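Local structure of haloalkane dehalogenase (Mycobacterium rhodesiae, 4MJ3) at residues Y60-M65 with F281-K286; T91-Y96 with G208-P213; A115-V120 with D138-V143. The protein probably catalyses the hydrolytic cleavage of carbon-halogen bonds in haloalkanes, yielding an alcohol and a halide ion, as an enzyme of the alpha/beta hydrolase fold. All blocks are in the same frame, centred on the assembly; numbering follows the deposited sequence.

Contact 1 of 3, residues Y60-M65 with F281-K286; sequences YLYRWM and FLQEDK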
loop_
_atom_site.group_PDB
_atom_site.type_symbol
_atom_site.label_atom_id
_atom_site.label_comp_id
_atom_site.label_asym_id
_atom_site.label_seq_id
_atom_site.Cartn_x
_atom_site.Cartn_y
_atom_site.Cartn_z
ATOM N N TYR A 60 5.929 -7.636 3.701
ATOM C CA TYR A 60 6.937 -8.465 3.055
ATOM C C TYR A 60 7.392 -7.897 1.712
ATOM O O TYR A 60 8.565 -8.024 1.346
ATOM C CB TYR A 60 6.441 -9.895 2.877
ATOM C CG TYR A 60 7.510 -10.881 2.536
ATOM C CD1 TYR A 60 8.371 -11.331 3.520
ATOM C CD2 TYR A 60 7.679 -11.367 1.236
ATOM C CE1 TYR A 60 9.358 -12.258 3.242
ATOM C CE2 TYR A 60 8.664 -12.294 0.949
ATOM C CZ TYR A 60 9.515 -12.723 1.950
ATOM O OH TYR A 60 10.510 -13.639 1.704
ATOM N N LEU A 61 6.462 -7.271 0.993
ATOM C CA LEU A 61 6.748 -6.606 -0.288
ATOM C C LEU A 61 7.850 -5.549 -0.222
ATOM O O LEU A 61 8.522 -5.296 -1.218
ATOM C CB LEU A 61 5.447 -5.976 -0.815
ATOM C CG LEU A 61 5.475 -5.224 -2.146
ATOM C CD1 LEU A 61 5.956 -6.137 -3.267
ATOM C CD2 LEU A 61 4.075 -4.693 -2.428
ATOM N N TYR A 62 8.032 -4.935 0.957
ATOM C CA TYR A 62 8.994 -3.859 1.152
ATOM C C TYR A 62 10.355 -4.357 1.664
ATOM O O TYR A 62 11.240 -3.541 1.961
ATOM C CB TYR A 62 8.413 -2.790 2.074
ATOM C CG TYR A 62 7.432 -1.937 1.340
ATOM C CD1 TYR A 62 7.855 -1.052 0.375
ATOM C CD2 TYR A 62 6.059 -2.062 1.567
ATOM C CE1 TYR A 62 6.959 -0.280 -0.334
ATOM C CE2 TYR A 62 5.156 -1.277 0.880
ATOM C CZ TYR A 62 5.610 -0.405 -0.097
ATOM O OH TYR A 62 4.733 0.400 -0.822
ATOM N N ARG A 63 10.550 -5.675 1.711
ATOM C CA ARG A 63 11.766 -6.216 2.328
ATOM C C ARG A 63 13.075 -5.810 1.654
ATOM O O ARG A 63 14.103 -5.728 2.328
ATOM C CB ARG A 63 11.702 -7.744 2.444
ATOM C CG ARG A 63 11.886 -8.499 1.132
ATOM C CD ARG A 63 11.337 -9.915 1.249
ATOM N NE ARG A 63 11.451 -10.651 -0.006
ATOM C CZ ARG A 63 10.660 -10.496 -1.056
ATOM N NH1 ARG A 63 9.671 -9.593 -1.042
ATOM N NH2 ARG A 63 10.863 -11.225 -2.143
ATOM N N TRP A 64 13.066 -5.584 0.348
ATOM C CA TRP A 64 14.283 -5.134 -0.330
ATOM C C TRP A 64 14.562 -3.634 -0.143
ATOM O O TRP A 64 15.704 -3.192 -0.274
ATOM C CB TRP A 64 14.243 -5.460 -1.829
ATOM C CG TRP A 64 13.903 -6.860 -2.166
ATOM C CD1 TRP A 64 12.834 -7.283 -2.893
ATOM C CD2 TRP A 64 14.634 -8.036 -1.809
ATOM N NE1 TRP A 64 12.843 -8.654 -3.010
ATOM C CE2 TRP A 64 13.948 -9.137 -2.364
ATOM C CE3 TRP A 64 15.806 -8.265 -1.084
ATOM C CZ2 TRP A 64 14.386 -10.461 -2.201
ATOM C CZ3 TRP A 64 16.245 -9.595 -0.921
ATOM C CH2 TRP A 64 15.531 -10.662 -1.478
HETATM N N MSE A 65 13.526 -2.858 0.159
HETATM C CA MSE A 65 13.630 -1.403 0.308
HETATM C C MSE A 65 14.059 -1.000 1.695
HETATM O O MSE A 65 14.818 -0.046 1.858
HETATM C CB MSE A 65 12.270 -0.772 -0.009
HETATM C CG MSE A 65 12.029 -0.962 -1.486
HETATM SE SE MSE A 65 10.381 -0.021 -2.037
HETATM C CE MSE A 65 10.784 1.825 -1.589
ATOM N N PHE A 281 4.111 -4.790 -9.225
ATOM C CA PHE A 281 4.740 -4.959 -7.919
ATOM C C PHE A 281 6.208 -4.601 -8.042
ATOM O O PHE A 281 7.103 -5.444 -7.939
ATOM C CB PHE A 281 4.532 -6.378 -7.389
ATOM C CG PHE A 281 3.099 -6.701 -7.133
ATOM C CD1 PHE A 281 2.466 -6.234 -5.987
ATOM C CD2 PHE A 281 2.371 -7.420 -8.037
ATOM C CE1 PHE A 281 1.135 -6.495 -5.733
ATOM C CE2 PHE A 281 1.027 -7.689 -7.812
ATOM C CZ PHE A 281 0.412 -7.245 -6.645
ATOM N N LEU A 282 6.447 -3.309 -8.271
ATOM C CA LEU A 282 7.780 -2.855 -8.640
ATOM C C LEU A 282 8.804 -3.058 -7.510
ATOM O O LEU A 282 10.003 -3.109 -7.769
ATOM C CB LEU A 282 7.760 -1.397 -9.100
ATOM C CG LEU A 282 7.688 -0.263 -8.077
ATOM C CD1 LEU A 282 7.873 1.061 -8.817
ATOM C CD2 LEU A 282 6.357 -0.248 -7.330
ATOM N N GLN A 283 8.317 -3.175 -6.281
ATOM C CA GLN A 283 9.182 -3.405 -5.126
ATOM C C GLN A 283 9.836 -4.786 -5.183
ATOM O O GLN A 283 10.892 -4.985 -4.585
ATOM C CB GLN A 283 8.413 -3.255 -3.806
ATOM C CG GLN A 283 7.550 -2.001 -3.706
ATOM C CD GLN A 283 6.102 -2.244 -4.082
ATOM O OE1 GLN A 283 5.808 -2.964 -5.043
ATOM N NE2 GLN A 283 5.183 -1.633 -3.335
ATOM N N GLU A 284 9.215 -5.735 -5.877
ATOM C CA GLU A 284 9.801 -7.063 -6.093
ATOM C C GLU A 284 10.853 -7.062 -7.174
ATOM O O GLU A 284 11.861 -7.744 -7.051
ATOM C CB GLU A 284 8.763 -8.104 -6.507
ATOM C CG GLU A 284 7.913 -8.634 -5.386
ATOM C CD GLU A 284 8.669 -9.441 -4.340
ATOM O OE1 GLU A 284 9.813 -9.928 -4.544
ATOM O OE2 GLU A 284 8.103 -9.551 -3.251
ATOM N N ASP A 285 10.619 -6.319 -8.243
ATOM C CA ASP A 285 11.510 -6.298 -9.386
ATOM C C ASP A 285 12.701 -5.374 -9.210
ATOM O O ASP A 285 13.803 -5.700 -9.628
ATOM C CB ASP A 285 10.720 -5.862 -10.637
ATOM C CG ASP A 285 9.701 -6.910 -11.089
ATOM O OD1 ASP A 285 9.876 -8.106 -10.775
ATOM O OD2 ASP A 285 8.722 -6.536 -11.789
ATOM N N LYS A 286 12.458 -4.198 -8.623
ATOM C CA LYS A 286 13.454 -3.126 -8.565
ATOM C C LYS A 286 13.346 -2.361 -7.234
ATOM O O LYS A 286 13.403 -1.131 -7.195
ATOM C CB LYS A 286 13.251 -2.164 -9.750
ATOM C CG LYS A 286 13.455 -2.776 -11.141
ATOM C CD LYS A 286 14.920 -3.120 -11.400
ATOM C CE LYS A 286 15.090 -3.865 -12.716
ATOM N NZ LYS A 286 16.529 -4.038 -13.012
HETATM O O HOH W 1 11.157 -4.588 -1.587
#
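Gln283, in the first turn of helix 282-300, meets segment 60-65 from CB to its amide. Its CB rests 3.3 Å from Leu61 O, and CG touches both Tyr62 CE1 and the selenium of Met65. A bend at chi2 (96°) lays the amide against the branched end of Leu61: Gln283 CD is 3.6 Å from Leu61 CG, and Gln283 NE2 touches Leu61 CD2. At the tip, NE2 gives a weak hydrogen bond to Tyr62 OH, with the amide nearly perpendicular to the ring (81°). Gln283 OE1 is buried against the Leu61 methyls without a polar partner in the model.

Beside it, Arg63 grips Glu284 end-on, NH1 to OE2 at 2.7 Å and NH2 to OE1 at 2.9 Å, with NH1 also bonded to Tyr60 O. Tyr60 CE2 and Trp64 NE1 lie over opposite faces of the guanidinium, toward its rim; with the bonds at its edge this would hold the group in place. One water bonds to Leu61 O, Trp64 N and Gln283 O. The contact joins the loop after strand 48-52 to the last helix of the alpha/beta hydrolase fold. Helix 190-197 adds Tyr196 OH at Glu284 OE2, and the Tyr62 hydroxyl bonds Leu52 O of strand 48-52.

Contact 2 of 3, residues T91-Y96 with G208-P213; sequences TSRDDY and GARQFP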
loop_
_atom_site.group_PDB
_atom_site.type_symbol
_atom_site.label_atom_id
_atom_site.label_comp_id
_atom_site.label_asym_id
_atom_site.label_seq_id
_atom_site.Cartn_x
_atom_site.Cartn_y
_atom_site.Cartn_z
ATOM N N THR A 91 -13.937 -11.568 8.953
ATOM C CA THR A 91 -14.333 -12.721 8.167
ATOM C C THR A 91 -15.356 -12.438 7.079
ATOM O O THR A 91 -15.564 -13.280 6.218
ATOM C CB THR A 91 -14.942 -13.814 9.085
ATOM O OG1 THR A 91 -16.042 -13.251 9.784
ATOM C CG2 THR A 91 -13.887 -14.286 10.079
ATOM N N SER A 92 -16.024 -11.297 7.145
ATOM C CA SER A 92 -17.067 -10.990 6.161
ATOM C C SER A 92 -16.563 -9.968 5.167
ATOM O O SER A 92 -15.968 -8.970 5.547
ATOM C CB SER A 92 -18.337 -10.457 6.827
ATOM O OG SER A 92 -19.274 -10.076 5.820
ATOM N N ARG A 93 -16.853 -10.191 3.884
ATOM C CA ARG A 93 -16.502 -9.206 2.858
ATOM C C ARG A 93 -17.122 -7.837 3.138
ATOM O O ARG A 93 -16.525 -6.809 2.841
ATOM C CB ARG A 93 -16.877 -9.737 1.469
ATOM C CG ARG A 93 -15.954 -10.872 1.025
ATOM C CD ARG A 93 -16.321 -11.480 -0.320
ATOM N NE ARG A 93 -16.275 -10.490 -1.388
ATOM C CZ ARG A 93 -16.130 -10.758 -2.684
ATOM N NH1 ARG A 93 -15.975 -12.001 -3.131
ATOM N NH2 ARG A 93 -16.162 -9.746 -3.539
ATOM N N ASP A 94 -18.307 -7.835 3.741
ATOM C CA ASP A 94 -19.005 -6.596 4.060
ATOM C C ASP A 94 -18.343 -5.776 5.164
ATOM O O ASP A 94 -18.691 -4.619 5.335
ATOM C CB ASP A 94 -20.453 -6.907 4.444
ATOM C CG ASP A 94 -21.232 -7.497 3.304
ATOM O OD1 ASP A 94 -20.997 -7.093 2.140
ATOM O OD2 ASP A 94 -22.069 -8.370 3.573
ATOM N N ASP A 95 -17.397 -6.364 5.902
ATOM C CA ASP A 95 -16.629 -5.657 6.929
ATOM C C ASP A 95 -15.595 -4.720 6.269
ATOM O O ASP A 95 -15.049 -3.842 6.935
ATOM C CB ASP A 95 -15.846 -6.627 7.852
ATOM C CG ASP A 95 -16.748 -7.564 8.715
ATOM O OD1 ASP A 95 -17.815 -7.116 9.164
ATOM O OD2 ASP A 95 -16.337 -8.741 8.942
ATOM N N TYR A 96 -15.275 -4.956 4.999
ATOM C CA TYR A 96 -14.230 -4.193 4.334
ATOM C C TYR A 96 -14.870 -3.165 3.416
ATOM O O TYR A 96 -15.641 -3.508 2.487
ATOM C CB TYR A 96 -13.308 -5.094 3.526
ATOM C CG TYR A 96 -12.588 -6.141 4.333
ATOM C CD1 TYR A 96 -13.183 -7.374 4.579
ATOM C CD2 TYR A 96 -11.337 -5.903 4.860
ATOM C CE1 TYR A 96 -12.530 -8.357 5.315
ATOM C CE2 TYR A 96 -10.659 -6.885 5.587
ATOM C CZ TYR A 96 -11.267 -8.099 5.813
ATOM O OH TYR A 96 -10.637 -9.091 6.500
ATOM N N GLY A 208 -10.878 -10.018 2.967
ATOM C CA GLY A 208 -10.323 -8.700 2.631
ATOM C C GLY A 208 -9.683 -8.723 1.252
ATOM O O GLY A 208 -9.851 -7.805 0.459
ATOM N N ALA A 209 -8.953 -9.804 0.977
ATOM C CA ALA A 209 -8.322 -9.991 -0.340
ATOM C C ALA A 209 -9.362 -10.135 -1.482
ATOM O O ALA A 209 -9.159 -9.612 -2.569
ATOM C CB ALA A 209 -7.368 -11.191 -0.303
ATOM N N ARG A 210 -10.467 -10.833 -1.230
ATOM C CA ARG A 210 -11.523 -10.945 -2.244
ATOM C C ARG A 210 -12.284 -9.637 -2.450
ATOM O O ARG A 210 -12.695 -9.341 -3.553
ATOM C CB ARG A 210 -12.517 -12.034 -1.851
ATOM C CG ARG A 210 -11.962 -13.427 -2.014
ATOM C CD ARG A 210 -11.923 -13.870 -3.466
ATOM N NE ARG A 210 -11.697 -15.315 -3.546
ATOM C CZ ARG A 210 -11.717 -16.045 -4.657
ATOM N NH1 ARG A 210 -11.928 -15.495 -5.847
ATOM N NH2 ARG A 210 -11.542 -17.352 -4.571
ATOM N N GLN A 211 -12.479 -8.878 -1.383
ATOM C CA GLN A 211 -13.310 -7.682 -1.460
ATOM C C GLN A 211 -12.568 -6.494 -2.088
ATOM O O GLN A 211 -13.218 -5.648 -2.720
ATOM C CB GLN A 211 -13.908 -7.318 -0.095
ATOM C CG GLN A 211 -14.971 -6.203 -0.117
ATOM C CD GLN A 211 -16.213 -6.531 -0.942
ATOM O OE1 GLN A 211 -16.380 -7.630 -1.475
ATOM N NE2 GLN A 211 -17.082 -5.544 -1.076
ATOM N N PHE A 212 -11.251 -6.407 -1.928
ATOM C CA PHE A 212 -10.550 -5.185 -2.339
ATOM C C PHE A 212 -10.854 -4.710 -3.752
ATOM O O PHE A 212 -11.155 -3.535 -3.961
ATOM C CB PHE A 212 -9.021 -5.276 -2.188
ATOM C CG PHE A 212 -8.455 -4.355 -1.127
ATOM C CD1 PHE A 212 -9.035 -3.117 -0.865
ATOM C CD2 PHE A 212 -7.302 -4.703 -0.452
ATOM C CE1 PHE A 212 -8.511 -2.284 0.097
ATOM C CE2 PHE A 212 -6.792 -3.893 0.533
ATOM C CZ PHE A 212 -7.374 -2.658 0.786
ATOM N N PRO A 213 -10.807 -5.615 -4.726
ATOM C CA PRO A 213 -11.035 -5.150 -6.101
ATOM C C PRO A 213 -12.447 -4.597 -6.342
ATOM O O PRO A 213 -12.645 -3.796 -7.272
ATOM C CB PRO A 213 -10.794 -6.412 -6.935
ATOM C CG PRO A 213 -9.859 -7.213 -6.093
ATOM C CD PRO A 213 -10.392 -7.031 -4.708
HETATM O O HOH W 2 -17.802 -3.303 1.031
#
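The Tyr96 ring lies flat on the backbone of Gly208, whose CA sits over the ring centre, 3.3 Å from the centroid and 10° off the normal, in a CH-pi contact; Gly208 N comes over the same face, near CE1. At the ring's edge, in its plane, is Arg93 O. The second flat group, the guanidinium of Arg93, has Arg210 O and Gln211 N over one face, both displaced toward the rim, and the Gln211 amide at its edge, turned 65° against it.

At that edge Arg93 holds Gln211 side-on through two nitrogens, both directed to OE1: NE at 2.9 Å and NH2 at 3.0 Å, within 3° of the guanidinium plane. Gln211 turns at chi2, bringing OE1 to the guanidinium edge while CG passes 3.4 Å from Arg93 O. Its NE2 donates to a water that in turn donates to Tyr96 O. Arg93 NH2 also bonds Gln169 OE1, Tyr96 OH is bonded to Pro90 O, and Arg210 NH1 to Ser168 O.

Helix 207-211 is among those inserted after strand 140-145, the cap in haloalkane dehalogenases, so the contact joins cap to main domain at the loop before helix 98-112. Beyond the close glycine-ring approach it is mainly polar: a neutral amide oxygen takes two N-H groups from one cation, which would probably polarise its carbonyl without forming an ion pair.

Contact 3 of 3, residues A115-V120 with D138-V143; sequences ADVTLV and DRFARV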
loop_
_atom_site.group_PDB
_atom_site.type_symbol
_atom_site.label_atom_id
_atom_site.label_comp_id
_atom_site.label_asym_id
_atom_site.label_seq_id
_atom_site.Cartn_x
_atom_site.Cartn_y
_atom_site.Cartn_z
ATOM N N ALA A 115 5.038 11.246 12.821
ATOM C CA ALA A 115 4.972 12.666 12.459
ATOM C C ALA A 115 5.836 12.958 11.237
ATOM O O ALA A 115 6.829 12.274 11.012
ATOM C CB ALA A 115 5.446 13.525 13.636
ATOM N N ASP A 116 5.476 14.007 10.491
ATOM C CA ASP A 116 6.293 14.520 9.392
ATOM C C ASP A 116 6.721 13.379 8.473
ATOM O O ASP A 116 7.899 13.180 8.171
ATOM C CB ASP A 116 7.505 15.288 9.936
ATOM C CG ASP A 116 7.100 16.488 10.762
ATOM O OD1 ASP A 116 6.261 17.283 10.286
ATOM O OD2 ASP A 116 7.598 16.634 11.897
ATOM N N VAL A 117 5.716 12.655 8.003
ATOM C CA VAL A 117 5.900 11.394 7.314
ATOM C C VAL A 117 6.219 11.562 5.831
ATOM O O VAL A 117 5.615 12.402 5.163
ATOM C CB VAL A 117 4.596 10.566 7.454
ATOM C CG1 VAL A 117 4.628 9.329 6.602
ATOM C CG2 VAL A 117 4.377 10.231 8.914
ATOM N N THR A 118 7.157 10.750 5.331
ATOM C CA THR A 118 7.353 10.569 3.890
ATOM C C THR A 118 6.627 9.286 3.478
ATOM O O THR A 118 7.068 8.176 3.775
ATOM C CB THR A 118 8.839 10.543 3.510
ATOM O OG1 THR A 118 9.413 11.824 3.801
ATOM C CG2 THR A 118 9.037 10.243 2.022
ATOM N N LEU A 119 5.478 9.464 2.830
ATOM C CA LEU A 119 4.682 8.330 2.390
ATOM C C LEU A 119 5.260 7.745 1.116
ATOM O O LEU A 119 5.519 8.466 0.147
ATOM C CB LEU A 119 3.245 8.768 2.145
ATOM C CG LEU A 119 2.287 7.715 1.592
ATOM C CD1 LEU A 119 2.101 6.572 2.577
ATOM C CD2 LEU A 119 0.940 8.366 1.280
ATOM N N VAL A 120 5.416 6.426 1.100
ATOM C CA VAL A 120 5.712 5.701 -0.131
ATOM C C VAL A 120 4.571 4.701 -0.314
ATOM O O VAL A 120 4.312 3.867 0.558
ATOM C CB VAL A 120 7.029 4.956 -0.049
ATOM C CG1 VAL A 120 7.261 4.144 -1.320
ATOM C CG2 VAL A 120 8.172 5.937 0.222
ATOM N N ASP A 138 -1.195 17.905 6.963
ATOM C CA ASP A 138 -0.179 18.320 7.925
ATOM C C ASP A 138 0.668 17.159 8.451
ATOM O O ASP A 138 1.757 17.397 8.947
ATOM C CB ASP A 138 -0.797 19.056 9.120
ATOM C CG ASP A 138 -1.378 20.405 8.747
ATOM O OD1 ASP A 138 -1.124 20.906 7.629
ATOM O OD2 ASP A 138 -2.093 20.978 9.591
ATOM N N ARG A 139 0.174 15.928 8.356
ATOM C CA ARG A 139 0.927 14.758 8.829
ATOM C C ARG A 139 2.055 14.347 7.877
ATOM O O ARG A 139 2.994 13.651 8.292
ATOM C CB ARG A 139 -0.020 13.579 9.045
ATOM C CG ARG A 139 0.628 12.286 9.566
ATOM C CD ARG A 139 1.303 12.507 10.900
ATOM N NE ARG A 139 0.373 13.170 11.805
ATOM C CZ ARG A 139 -0.398 12.557 12.695
ATOM N NH1 ARG A 139 -0.330 11.248 12.890
ATOM N NH2 ARG A 139 -1.251 13.278 13.419
ATOM N N PHE A 140 1.957 14.753 6.606
ATOM C CA PHE A 140 2.863 14.270 5.554
ATOM C C PHE A 140 3.831 15.342 5.073
ATOM O O PHE A 140 3.416 16.364 4.531
ATOM C CB PHE A 140 2.044 13.707 4.392
ATOM C CG PHE A 140 1.179 12.554 4.801
ATOM C CD1 PHE A 140 1.690 11.263 4.840
ATOM C CD2 PHE A 140 -0.123 12.767 5.242
ATOM C CE1 PHE A 140 0.908 10.203 5.256
ATOM C CE2 PHE A 140 -0.912 11.714 5.661
ATOM C CZ PHE A 140 -0.398 10.427 5.676
ATOM N N ALA A 141 5.125 15.111 5.306
ATOM C CA ALA A 141 6.156 16.018 4.842
ATOM C C ALA A 141 6.371 15.888 3.329
ATOM O O ALA A 141 6.654 16.892 2.654
ATOM C CB ALA A 141 7.465 15.752 5.577
ATOM N N ARG A 142 6.297 14.653 2.826
ATOM C CA ARG A 142 6.558 14.351 1.404
ATOM C C ARG A 142 5.764 13.116 1.001
ATOM O O ARG A 142 5.362 12.325 1.864
ATOM C CB ARG A 142 8.022 14.054 1.146
ATOM C CG ARG A 142 9.016 14.995 1.810
ATOM C CD ARG A 142 10.418 14.566 1.502
ATOM N NE ARG A 142 11.402 15.284 2.297
ATOM C CZ ARG A 142 11.778 14.955 3.537
ATOM N NH1 ARG A 142 11.248 13.917 4.198
ATOM N NH2 ARG A 142 12.673 15.710 4.153
ATOM N N VAL A 143 5.558 12.954 -0.306
ATOM C CA VAL A 143 4.827 11.797 -0.839
ATOM C C VAL A 143 5.542 11.233 -2.068
ATOM O O VAL A 143 5.959 11.994 -2.950
ATOM C CB VAL A 143 3.382 12.184 -1.220
ATOM C CG1 VAL A 143 2.670 10.986 -1.821
ATOM C CG2 VAL A 143 2.633 12.728 -0.010
HETATM O O HOH W 3 3.164 15.609 11.317
#
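Val117 and Phe140 lie side by side on one face of the sheet, pointing the same way, with Val117 CG1 set 3.9 Å from CD1 of the ring. The next residue on that face, Leu119, brings its CB to the same ring atom at 4.0 Å, so the near side of the phenyl fits the notch between the valine and leucine side chains. Further along, Leu119 CD2 meets Val143 CG1 more loosely. Val133 of helix 124-135 packs on Leu119, Phe140 and Val143 from this side.

The two segments are adjacent parallel strands of the central sheet, joined by helix 124-135 in the beta-alpha-beta crossover that recurs in the alpha/beta hydrolase fold. Val117 N bonds Arg139 O almost straight (2.9 Å, 178°), and Leu119 N bonds Arg142 O. Between them the register slips by one residue in a beta bulge: Val117 O takes weak bonds from both Ala141 N and Arg142 N, and the methyl of the extra residue, Ala141, settles against Asp116 O.

On the other face Arg142 runs extended past Thr118, its CB against Thr118 CG2 at 4.0 Å. Thr118 OG1 stands beside the backbone N (chi1 -65°), where Arg142 NH1 meets it at 2.8 Å, in the guanidinium plane. Arg142 NH2 continues to Glu47 and Asn301 O, with Val298 of helix 282-300 lying against both Thr118 and Arg142.

All three contacts lie within the alpha/beta hydrolase region. Contact 1 spans the longest stretch of chain; contact 2 falls within that span, and contact 3 within that of contact 2. Contacts 1 and 3 have centres 20 Å apart and touch where Tyr62 and Met65 pack on Val120, and they share helix 282-300 and strand 48-52. Contact 2 is more remote, its centre 24 Å from contact 1 and 28 Å from contact 3, on the opposite side of the chain's centre from contact 3. Contact 3 lies within the central sheet, contact 1 ties the loop after strand 48-52 to the last helix, and contact 2 joins the main domain to the helical cap, which in this family covers the active site.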